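Local coordinates for endopolygalacturonase (Chondrostereum purpureum, PDB 1K5C), which probably cleaves internal alpha-1,4 linkages of polygalacturonate as a family 28 glycoside hydrolase acting on plant cell-wall pectin, at residues H130-I136 with N161-C167; H98-K104 with Q120-P126; K39-M45 with T66-G72. All blocks are in the same frame, centred on the assembly; numbering follows the deposited sequence. Where two conformers were deposited one is given.

Contact 1 (H130-I136 with N161-C167); sequences HLTLDGI and NVTIQNC. With NAG (2-acetamido-2-deoxy-beta-D-glucopyranose), chain C.
Q165 NE2 donates to D134 OD2 at 2.8 Å, coming down from above the carboxylate plane, with its own amide plane standing perpendicular to it. N166, just past the strand, takes the other oxygen: its ND2 meets D134 OD1 at 2.9 Å on the syn side, 35° out of the carboxylate plane. In both bonds the acceptor lies in the plane of the donating amide. Q165 gets there with CG tucked between its backbone N and carbonyl carbon (chi1 58°) and an extended chain beyond. Two N-H groups from different directions should fix the rotation of the carboxylate and probably stabilise its negative charge.

At the other end, H130 NE2 and T163 OG1 are hydrogen-bonded at 2.8 Å, nearly straight. N161 O sits over the middle of one face of the H130 imidazole, 3.3 Å above its plane.

The backbones run parallel and in register, L131 against V162 through D134 against Q165, as successive coils of the right-handed parallel beta-helix of this family. T132 and T163 share the face that carries D134 and Q165, while L131, V162, L133 and I164 turn inward; there L133 CB and CD2 each meet I164 CG1 at 4.1 Å, and both side chains touch F155. Past the strands, I136 N donates to C167 SG at 3.5 Å. N161 carries an N-linked N-acetylglucosamine, its ND2 bonded to C1 of the sugar, and its OD1 accepts a hydrogen bond from N183 ND2.

Contact 2 (H98-K104 with Q120-P126); sequences HPFLKIK and QAISVGP
K102 NZ holds two acceptors on the neighbouring strand, S123 OG and G125 O, each at 2.8 Å. The lysine leaves its strand on the face it shares with S123, then bends at chi2 (62°) and chi3 so that its end swings across to the partner. G125 O is approached with the ammonium tilted 28° from the carbonyl plane. The aliphatic part of the same chain lies over S123, with K102 CD 3.5 Å from S123 O. P99 also packs on the serine, P99 CG 3.5 Å from S123 CB. Further along, K104 CG also lies near G125 O.

The backbone sets these groups in place. L101 pairs with I122, K102 with S123 and I103 with V124 in parallel register, so K102 and S123 share one face while L101, I122, I103 and V124 fill the interior; I103 CD1 rests on I122 CG2 at 4.0 Å. At the entry to the strands F100 N donates to Q120 O at 2.9 Å and more weakly to A121 O. Cis peptide bonds precede both P99 and P126.

H98 and Q120 lie side by side, ring and amide planes 28° apart, with Q120 OE1 3.2 Å from H98 CB; Q120 NE2 is hydrogen-bonded to T90 OG1. Q120 also touches N151, a galacturonate-binding residue, which places this end of the contact beside the substrate cleft.

Chemically, the ammonium group of a partly exposed lysine donates to a hydroxyl and a main-chain carbonyl, which probably helps to solvate its charge; across these strands no carboxylate pairs with it, and the two bonds probably restrain an otherwise flexible chain.

Contact 3 (K39-M45 with T66-G72); sequences KGATVTM and TGINFVG
V43 and F70 cross on the inner face of two parallel strands, the valine's CG1 branch meeting one side of the phenyl group: V43 CG1 is 3.7 Å from F70 CE2. F70 CG stands anti to the backbone N (chi1 -170°), which swings the ring across toward the neighbouring strand. V43 O lies over one ring face, displaced toward the rim. M45 arrives at another part of the same ring, with M45 CG 3.6 Å from F70 CZ. Its sulfur sits at the ring edge, SD 5.0 Å from the F70 centroid and 79° off the ring normal, a Met-aromatic contact. The valine and methionine thus meet different portions of one phenylalanine. I68 CG2 adds a looser touch on V43 CG2.

On the outer face the side chains run alongside each other instead. T42 and N69 point the same way, and N69 ND2 donates to T42 OG1 at 3.2 Å, the hydroxyl lying 17° out of the amide plane; N69 OD1 is taken by K110 NZ. T44 and V71 repeat the side-by-side arrangement without a polar bond between them, T44 OG1 resting 3.9 Å from V71 CB.

Where the chain turns before strand 68-71, G40 N donates to T66 O, and a water accepts from K39 NZ at 2.8 Å and donates to T66 OG1, which is also hydrogen-bonded to D128 OD2.

These are neighbouring coils near the N-terminal end of the beta-helix. Strand 42-45 is flanked by strand 19-22, with V20 touching V43 and L22 touching M45, while strand 68-71 pairs on its other side with strand 108-115, whose Y109 and F112 meet the F70 ring; F77 of strand 76-78 touches both M45 and F70.

In the fold
All three contacts join parallel strands of successive beta-helix coils and are partly buried, each with an apolar inner face and a more polar outer one. Contacts 1 and 2 have their centres about 11 and 10 Å from that of the chain and touch inside the helix: L131 and L133 pack on V124, and I136 on I122. Contact 3 lies farther out, at about 22 Å, and touches neither. Outer-face chemistry differs: amides hold a carboxylate in contact 1, a lysine bridges a hydroxyl and a carbonyl in contact 2, and contact 3 has one amide-hydroxyl bond. Only in contact 3 does an aromatic side chain, F70, carry the inner-face packing between the strands; contact 2 alone borders substrate-binding residues.

Contact 1 (H130-I136 with N161-C167)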
loop_
_atom_site.group_PDB
_atom_site.type_symbol
_atom_site.label_atom_id
_atom_site.label_comp_id
_atom_site.label_asym_id
_atom_site.label_seq_id
_atom_site.Cartn_x
_atom_site.Cartn_y
_atom_site.Cartn_z
ATOM N N HIS A 130 9.171 4.511 15.188
ATOM C CA HIS A 130 8.694 5.044 13.910
ATOM C C HIS A 130 9.468 4.432 12.741
ATOM O O HIS A 130 10.684 4.221 12.798
ATOM C CB HIS A 130 8.857 6.572 13.891
ATOM C CG HIS A 130 7.855 7.198 12.924
ATOM N ND1 HIS A 130 6.617 7.582 13.422
ATOM C CD2 HIS A 130 7.657 7.310 11.647
ATOM C CE1 HIS A 130 5.789 8.047 12.521
ATOM N NE2 HIS A 130 6.468 7.888 11.384
ATOM N N LEU A 131 8.741 4.157 11.653
ATOM C CA LEU A 131 9.304 3.623 10.418
ATOM C C LEU A 131 8.892 4.526 9.265
ATOM O O LEU A 131 7.681 4.721 9.058
ATOM C CB LEU A 131 8.826 2.169 10.234
ATOM C CG LEU A 131 9.338 1.503 8.946
ATOM C CD1 LEU A 131 10.864 1.336 8.948
ATOM C CD2 LEU A 131 8.703 0.123 8.831
ATOM N N THR A 132 9.881 5.050 8.550
ATOM C CA THR A 132 9.648 5.955 7.440
ATOM C C THR A 132 10.185 5.344 6.175
ATOM O O THR A 132 11.365 4.924 6.134
ATOM C CB THR A 132 10.336 7.313 7.669
ATOM O OG1 THR A 132 9.741 7.889 8.851
ATOM C CG2 THR A 132 10.108 8.272 6.514
ATOM N N LEU A 133 9.352 5.305 5.134
ATOM C CA LEU A 133 9.749 4.899 3.779
ATOM C C LEU A 133 9.640 6.161 2.912
ATOM O O LEU A 133 8.568 6.784 2.872
ATOM C CB LEU A 133 8.847 3.798 3.227
ATOM C CG LEU A 133 9.146 2.353 3.636
ATOM C CD1 LEU A 133 9.693 2.006 4.957
ATOM C CD2 LEU A 133 7.928 1.463 3.283
ATOM N N ASP A 134 10.740 6.550 2.260
ATOM C CA ASP A 134 10.813 7.874 1.631
ATOM C C ASP A 134 11.480 7.758 0.283
ATOM O O ASP A 134 12.639 7.326 0.192
ATOM C CB ASP A 134 11.573 8.815 2.602
ATOM C CG ASP A 134 11.605 10.269 2.155
ATOM O OD1 ASP A 134 11.334 10.568 0.990
ATOM O OD2 ASP A 134 11.833 11.111 3.055
ATOM N N GLY A 135 10.763 8.107 -0.781
ATOM C CA GLY A 135 11.404 8.149 -2.102
ATOM C C GLY A 135 11.624 6.777 -2.705
ATOM O O GLY A 135 12.570 6.607 -3.472
ATOM N N ILE A 136 10.732 5.837 -2.404
ATOM C CA ILE A 136 10.767 4.489 -2.963
ATOM C C ILE A 136 9.854 4.445 -4.188
ATOM O O ILE A 136 8.742 4.961 -4.150
ATOM C CB ILE A 136 10.379 3.468 -1.898
ATOM C CG1 ILE A 136 11.535 3.483 -0.791
ATOM C CG2 ILE A 136 10.218 2.055 -2.474
ATOM C CD1 ILE A 136 11.020 2.756 0.413
ATOM N N ASN A 161 2.718 3.513 13.589
ATOM C CA ASN A 161 3.784 4.508 13.559
ATOM C C ASN A 161 4.624 4.462 12.288
ATOM O O ASN A 161 5.845 4.440 12.312
ATOM C CB ASN A 161 4.709 4.339 14.804
ATOM C CG ASN A 161 3.903 4.329 16.081
ATOM O OD1 ASN A 161 3.000 5.143 16.307
ATOM N ND2 ASN A 161 4.293 3.384 16.957
ATOM N N VAL A 162 3.915 4.486 11.150
ATOM C CA VAL A 162 4.532 4.427 9.818
ATOM C C VAL A 162 4.276 5.706 9.045
ATOM O O VAL A 162 3.142 6.229 9.055
ATOM C CB VAL A 162 3.927 3.215 9.057
ATOM C CG1 VAL A 162 4.301 3.267 7.563
ATOM C CG2 VAL A 162 4.386 1.921 9.680
ATOM N N THR A 163 5.304 6.179 8.328
ATOM C CA THR A 163 5.154 7.240 7.367
ATOM C C THR A 163 5.702 6.753 6.025
ATOM O O THR A 163 6.839 6.261 5.994
ATOM C CB THR A 163 5.919 8.513 7.809
ATOM O OG1 THR A 163 5.308 8.912 9.032
ATOM C CG2 THR A 163 5.846 9.627 6.741
ATOM N N ILE A 164 4.919 6.892 4.953
ATOM C CA ILE A 164 5.341 6.577 3.609
ATOM C C ILE A 164 5.161 7.861 2.803
ATOM O O ILE A 164 4.014 8.368 2.718
ATOM C CB ILE A 164 4.513 5.400 3.026
ATOM C CG1 ILE A 164 4.822 4.128 3.849
ATOM C CG2 ILE A 164 4.784 5.231 1.537
ATOM C CD1 ILE A 164 3.850 2.988 3.609
ATOM N N GLN A 165 6.271 8.399 2.285
ATOM C CA GLN A 165 6.202 9.741 1.673
ATOM C C GLN A 165 7.109 9.769 0.459
ATOM O O GLN A 165 8.149 9.073 0.387
ATOM C CB GLN A 165 6.577 10.839 2.655
ATOM C CG GLN A 165 7.987 10.694 3.254
ATOM C CD GLN A 165 8.271 11.733 4.346
ATOM O OE1 GLN A 165 7.381 12.200 5.012
ATOM N NE2 GLN A 165 9.576 12.024 4.514
ATOM N N ASN A 166 6.732 10.645 -0.508
ATOM C CA ASN A 166 7.581 10.897 -1.670
ATOM C C ASN A 166 7.815 9.620 -2.504
ATOM O O ASN A 166 8.805 9.562 -3.249
ATOM C CB ASN A 166 8.953 11.532 -1.334
ATOM C CG ASN A 166 8.768 12.752 -0.469
ATOM O OD1 ASN A 166 7.922 13.601 -0.725
ATOM N ND2 ASN A 166 9.579 12.854 0.584
ATOM N N CYS A 167 6.905 8.668 -2.450
ATOM C CA CYS A 167 7.048 7.411 -3.199
ATOM C C CYS A 167 6.259 7.470 -4.498
ATOM O O CYS A 167 5.375 8.345 -4.699
ATOM C CB CYS A 167 6.581 6.252 -2.320
ATOM S SG CYS A 167 7.637 5.941 -0.880
HETATM C C1 NAG C . 3.881 3.120 18.305
HETATM C C2 NAG C . 4.076 4.442 19.181
HETATM C C3 NAG C . 3.580 4.059 20.625
HETATM C C4 NAG C . 2.130 3.601 20.617
HETATM C C5 NAG C . 2.060 2.339 19.650
HETATM C C6 NAG C . 0.569 2.086 19.475
HETATM C C7 NAG C . 6.150 5.626 18.630
HETATM C C8 NAG C . 7.583 5.721 18.778
HETATM N N2 NAG C . 5.512 4.656 19.285
HETATM O O3 NAG C . 3.748 5.207 21.493
HETATM O O4 NAG C . 1.705 3.035 21.889
HETATM O O5 NAG C . 2.456 2.901 18.340
HETATM O O6 NAG C . 0.266 3.039 18.469
HETATM O O7 NAG C . 5.528 6.386 17.976
#

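Contact 2 (H98-K104 with Q120-P126)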
loop_
_atom_site.group_PDB
_atom_site.type_symbol
_atom_site.label_atom_id
_atom_site.label_comp_id
_atom_site.label_asym_id
_atom_site.label_seq_id
_atom_site.Cartn_x
_atom_site.Cartn_y
_atom_site.Cartn_z
ATOM N N HIS A 98 5.204 -13.894 -2.607
ATOM C CA HIS A 98 4.676 -12.615 -2.119
ATOM C C HIS A 98 4.674 -12.626 -0.598
ATOM O O HIS A 98 4.556 -13.724 -0.001
ATOM C CB HIS A 98 3.268 -12.314 -2.656
ATOM C CG HIS A 98 2.207 -13.237 -2.118
ATOM N ND1 HIS A 98 1.317 -12.943 -1.111
ATOM C CD2 HIS A 98 1.963 -14.537 -2.501
ATOM C CE1 HIS A 98 0.530 -14.009 -0.919
ATOM N NE2 HIS A 98 0.913 -14.944 -1.715
ATOM N N PRO A 99 4.793 -11.471 0.041
ATOM C CA PRO A 99 5.253 -10.208 -0.582
ATOM C C PRO A 99 6.660 -10.414 -1.123
ATOM O O PRO A 99 7.351 -11.396 -0.793
ATOM C CB PRO A 99 5.212 -9.219 0.606
ATOM C CG PRO A 99 5.561 -10.088 1.784
ATOM C CD PRO A 99 4.845 -11.401 1.508
ATOM N N PHE A 100 7.128 -9.442 -1.924
ATOM C CA PHE A 100 8.503 -9.519 -2.427
ATOM C C PHE A 100 9.475 -9.136 -1.315
ATOM O O PHE A 100 10.372 -9.915 -0.962
ATOM C CB PHE A 100 8.570 -8.670 -3.699
ATOM C CG PHE A 100 9.919 -8.625 -4.390
ATOM C CD1 PHE A 100 10.896 -9.605 -4.208
ATOM C CD2 PHE A 100 10.187 -7.574 -5.256
ATOM C CE1 PHE A 100 12.112 -9.494 -4.882
ATOM C CE2 PHE A 100 11.381 -7.453 -5.922
ATOM C CZ PHE A 100 12.375 -8.424 -5.731
ATOM N N LEU A 101 9.305 -7.894 -0.802
ATOM C CA LEU A 101 10.101 -7.390 0.304
ATOM C C LEU A 101 9.252 -7.317 1.570
ATOM O O LEU A 101 8.071 -6.988 1.514
ATOM C CB LEU A 101 10.593 -5.957 0.032
ATOM C CG LEU A 101 11.773 -5.772 -0.893
ATOM C CD1 LEU A 101 11.569 -6.237 -2.251
ATOM C CD2 LEU A 101 12.211 -4.308 -0.866
ATOM N N LYS A 102 9.927 -7.544 2.707
ATOM C CA LYS A 102 9.331 -7.347 4.040
ATOM C C LYS A 102 10.274 -6.474 4.844
ATOM O O LYS A 102 11.462 -6.774 4.952
ATOM C CB LYS A 102 9.153 -8.707 4.741
ATOM C CG LYS A 102 8.748 -8.643 6.203
ATOM C CD LYS A 102 7.411 -7.980 6.341
ATOM C CE LYS A 102 6.437 -8.765 7.149
ATOM N NZ LYS A 102 5.141 -8.042 7.296
ATOM N N ILE A 103 9.727 -5.382 5.405
ATOM C CA ILE A 103 10.481 -4.415 6.221
ATOM C C ILE A 103 9.833 -4.367 7.598
ATOM O O ILE A 103 8.622 -4.085 7.711
ATOM C CB ILE A 103 10.520 -3.033 5.583
ATOM C CG1 ILE A 103 11.126 -3.075 4.183
ATOM C CG2 ILE A 103 11.262 -2.041 6.501
ATOM C CD1 ILE A 103 11.029 -1.784 3.404
ATOM N N LYS A 104 10.623 -4.672 8.648
ATOM C CA LYS A 104 10.158 -4.741 10.005
ATOM C C LYS A 104 11.046 -3.870 10.902
ATOM O O LYS A 104 12.241 -3.676 10.603
ATOM C CB LYS A 104 10.244 -6.202 10.545
ATOM C CG LYS A 104 9.498 -7.213 9.762
ATOM C CD LYS A 104 9.511 -8.536 10.499
ATOM C CE LYS A 104 9.672 -9.725 9.648
ATOM N NZ LYS A 104 9.599 -10.864 10.627
ATOM N N GLN A 120 2.427 -8.869 -4.596
ATOM C CA GLN A 120 2.487 -7.730 -3.689
ATOM C C GLN A 120 3.958 -7.352 -3.453
ATOM O O GLN A 120 4.823 -8.205 -3.229
ATOM C CB GLN A 120 1.833 -8.070 -2.325
ATOM C CG GLN A 120 0.315 -8.302 -2.421
ATOM C CD GLN A 120 -0.074 -9.741 -2.777
ATOM O OE1 GLN A 120 0.723 -10.537 -3.267
ATOM N NE2 GLN A 120 -1.363 -10.079 -2.618
ATOM N N ALA A 121 4.238 -6.024 -3.518
ATOM C CA ALA A 121 5.636 -5.576 -3.555
ATOM C C ALA A 121 6.265 -5.449 -2.181
ATOM O O ALA A 121 7.200 -6.200 -1.868
ATOM C CB ALA A 121 5.721 -4.274 -4.358
ATOM N N ILE A 122 5.817 -4.490 -1.373
ATOM C CA ILE A 122 6.487 -4.207 -0.078
ATOM C C ILE A 122 5.478 -4.368 1.070
ATOM O O ILE A 122 4.475 -3.675 1.136
ATOM C CB ILE A 122 7.084 -2.789 -0.059
ATOM C CG1 ILE A 122 8.036 -2.590 -1.226
ATOM C CG2 ILE A 122 7.745 -2.513 1.290
ATOM C CD1 ILE A 122 8.592 -1.172 -1.355
ATOM N N SER A 123 5.790 -5.325 1.953
ATOM C CA SER A 123 5.024 -5.527 3.178
ATOM C C SER A 123 5.733 -4.837 4.336
ATOM O O SER A 123 6.946 -5.017 4.520
ATOM C CB SER A 123 4.913 -7.044 3.428
ATOM O OG SER A 123 4.329 -7.281 4.690
ATOM N N VAL A 124 4.990 -4.047 5.082
ATOM C CA VAL A 124 5.522 -3.204 6.149
ATOM C C VAL A 124 4.946 -3.663 7.465
ATOM O O VAL A 124 3.706 -3.642 7.663
ATOM C CB VAL A 124 5.162 -1.744 5.877
ATOM C CG1 VAL A 124 5.714 -0.830 6.963
ATOM C CG2 VAL A 124 5.635 -1.347 4.467
ATOM N N GLY A 125 5.816 -3.979 8.409
ATOM C CA GLY A 125 5.401 -4.245 9.800
ATOM C C GLY A 125 5.744 -5.619 10.274
ATOM O O GLY A 125 6.015 -6.531 9.467
ATOM N N PRO A 126 5.676 -5.841 11.575
ATOM C CA PRO A 126 5.361 -4.820 12.594
ATOM C C PRO A 126 6.570 -3.929 12.859
ATOM O O PRO A 126 7.694 -4.199 12.437
ATOM C CB PRO A 126 5.024 -5.653 13.844
ATOM C CG PRO A 126 5.751 -6.942 13.657
ATOM C CD PRO A 126 5.862 -7.179 12.190
#

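Contact 3 (K39-M45 with T66-G72)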
loop_
_atom_site.group_PDB
_atom_site.type_symbol
_atom_site.label_atom_id
_atom_site.label_comp_id
_atom_site.label_asym_id
_atom_site.label_seq_id
_atom_site.Cartn_x
_atom_site.Cartn_y
_atom_site.Cartn_z
ATOM N N LYS A 39 21.524 -2.483 15.812
ATOM C CA LYS A 39 20.766 -1.249 16.143
ATOM C C LYS A 39 21.442 -0.023 15.557
ATOM O O LYS A 39 22.667 0.150 15.737
ATOM C CB LYS A 39 20.685 -1.049 17.656
ATOM C CG LYS A 39 19.836 -2.078 18.438
ATOM C CD LYS A 39 20.124 -1.915 19.915
ATOM C CE LYS A 39 19.241 -2.803 20.774
ATOM N NZ LYS A 39 17.778 -2.368 20.748
ATOM N N GLY A 40 20.697 0.815 14.848
ATOM C CA GLY A 40 21.211 2.053 14.338
ATOM C C GLY A 40 22.115 1.928 13.135
ATOM O O GLY A 40 22.681 2.958 12.724
ATOM N N ALA A 41 22.279 0.739 12.550
ATOM C CA ALA A 41 23.228 0.603 11.448
ATOM C C ALA A 41 22.720 1.351 10.200
ATOM O O ALA A 41 21.494 1.441 9.959
ATOM C CB ALA A 41 23.411 -0.868 11.115
ATOM N N THR A 42 23.680 1.818 9.423
ATOM C CA THR A 42 23.406 2.317 8.059
ATOM C C THR A 42 23.685 1.173 7.102
ATOM O O THR A 42 24.767 0.572 7.135
ATOM C CB THR A 42 24.297 3.494 7.752
ATOM O OG1 THR A 42 23.951 4.610 8.634
ATOM C CG2 THR A 42 24.111 4.018 6.300
ATOM N N VAL A 43 22.715 0.890 6.225
ATOM C CA VAL A 43 22.861 -0.113 5.164
ATOM C C VAL A 43 22.750 0.649 3.868
ATOM O O VAL A 43 21.720 1.287 3.604
ATOM C CB VAL A 43 21.763 -1.148 5.271
ATOM C CG1 VAL A 43 21.888 -2.181 4.128
ATOM C CG2 VAL A 43 21.765 -1.829 6.657
ATOM N N THR A 44 23.814 0.629 3.042
ATOM C CA THR A 44 23.858 1.356 1.800
ATOM C C THR A 44 23.920 0.400 0.642
ATOM O O THR A 44 24.815 -0.469 0.608
ATOM C CB THR A 44 25.106 2.284 1.746
ATOM O OG1 THR A 44 25.070 3.173 2.897
ATOM C CG2 THR A 44 25.151 3.136 0.482
ATOM N N MET A 45 22.991 0.527 -0.305
ATOM C CA MET A 45 23.038 -0.286 -1.505
ATOM C C MET A 45 24.040 0.257 -2.503
ATOM O O MET A 45 24.054 1.474 -2.779
ATOM C CB MET A 45 21.679 -0.295 -2.225
ATOM C CG MET A 45 20.637 -1.086 -1.615
ATOM S SD MET A 45 19.172 -1.276 -2.610
ATOM C CE MET A 45 19.320 -2.755 -3.640
ATOM N N THR A 66 16.293 -2.079 14.333
ATOM C CA THR A 66 15.846 -0.948 15.123
ATOM C C THR A 66 16.668 0.277 14.708
ATOM O O THR A 66 17.893 0.249 14.725
ATOM C CB THR A 66 16.005 -1.207 16.624
ATOM O OG1 THR A 66 15.205 -2.350 16.963
ATOM C CG2 THR A 66 15.574 -0.004 17.457
ATOM N N GLY A 67 15.991 1.348 14.294
ATOM C CA GLY A 67 16.687 2.599 13.938
ATOM C C GLY A 67 17.578 2.455 12.744
ATOM O O GLY A 67 18.619 3.126 12.635
ATOM N N ILE A 68 17.208 1.571 11.785
ATOM C CA ILE A 68 18.045 1.361 10.602
ATOM C C ILE A 68 17.978 2.580 9.685
ATOM O O ILE A 68 16.912 3.165 9.493
ATOM C CB ILE A 68 17.559 0.083 9.880
ATOM C CG1 ILE A 68 17.558 -1.151 10.823
ATOM C CG2 ILE A 68 18.340 -0.165 8.576
ATOM C CD1 ILE A 68 18.902 -1.312 11.560
ATOM N N ASN A 69 19.129 2.897 9.092
ATOM C CA ASN A 69 19.208 3.970 8.082
ATOM C C ASN A 69 19.562 3.269 6.763
ATOM O O ASN A 69 20.708 2.899 6.551
ATOM C CB ASN A 69 20.295 4.948 8.515
ATOM C CG ASN A 69 20.526 6.041 7.538
ATOM O OD1 ASN A 69 19.600 6.462 6.845
ATOM N ND2 ASN A 69 21.738 6.545 7.427
ATOM N N PHE A 70 18.555 3.054 5.898
ATOM C CA PHE A 70 18.761 2.348 4.647
ATOM C C PHE A 70 18.853 3.332 3.520
ATOM O O PHE A 70 17.894 4.083 3.258
ATOM C CB PHE A 70 17.639 1.305 4.426
ATOM C CG PHE A 70 17.900 0.376 3.270
ATOM C CD1 PHE A 70 17.692 0.766 1.950
ATOM C CD2 PHE A 70 18.342 -0.937 3.533
ATOM C CE1 PHE A 70 17.916 -0.085 0.910
ATOM C CE2 PHE A 70 18.586 -1.805 2.487
ATOM C CZ PHE A 70 18.405 -1.365 1.175
ATOM N N VAL A 71 20.015 3.363 2.855
ATOM C CA VAL A 71 20.348 4.342 1.839
ATOM C C VAL A 71 20.397 3.597 0.520
ATOM O O VAL A 71 21.358 2.864 0.229
ATOM C CB VAL A 71 21.709 5.020 2.184
ATOM C CG1 VAL A 71 22.116 5.984 1.044
ATOM C CG2 VAL A 71 21.640 5.688 3.549
ATOM N N GLY A 72 19.366 3.767 -0.297
ATOM C CA GLY A 72 19.221 2.953 -1.512
ATOM C C GLY A 72 20.087 3.364 -2.661
ATOM O O GLY A 72 20.381 2.542 -3.543
HETATM O O HOH W 1 16.538 -3.874 18.733
#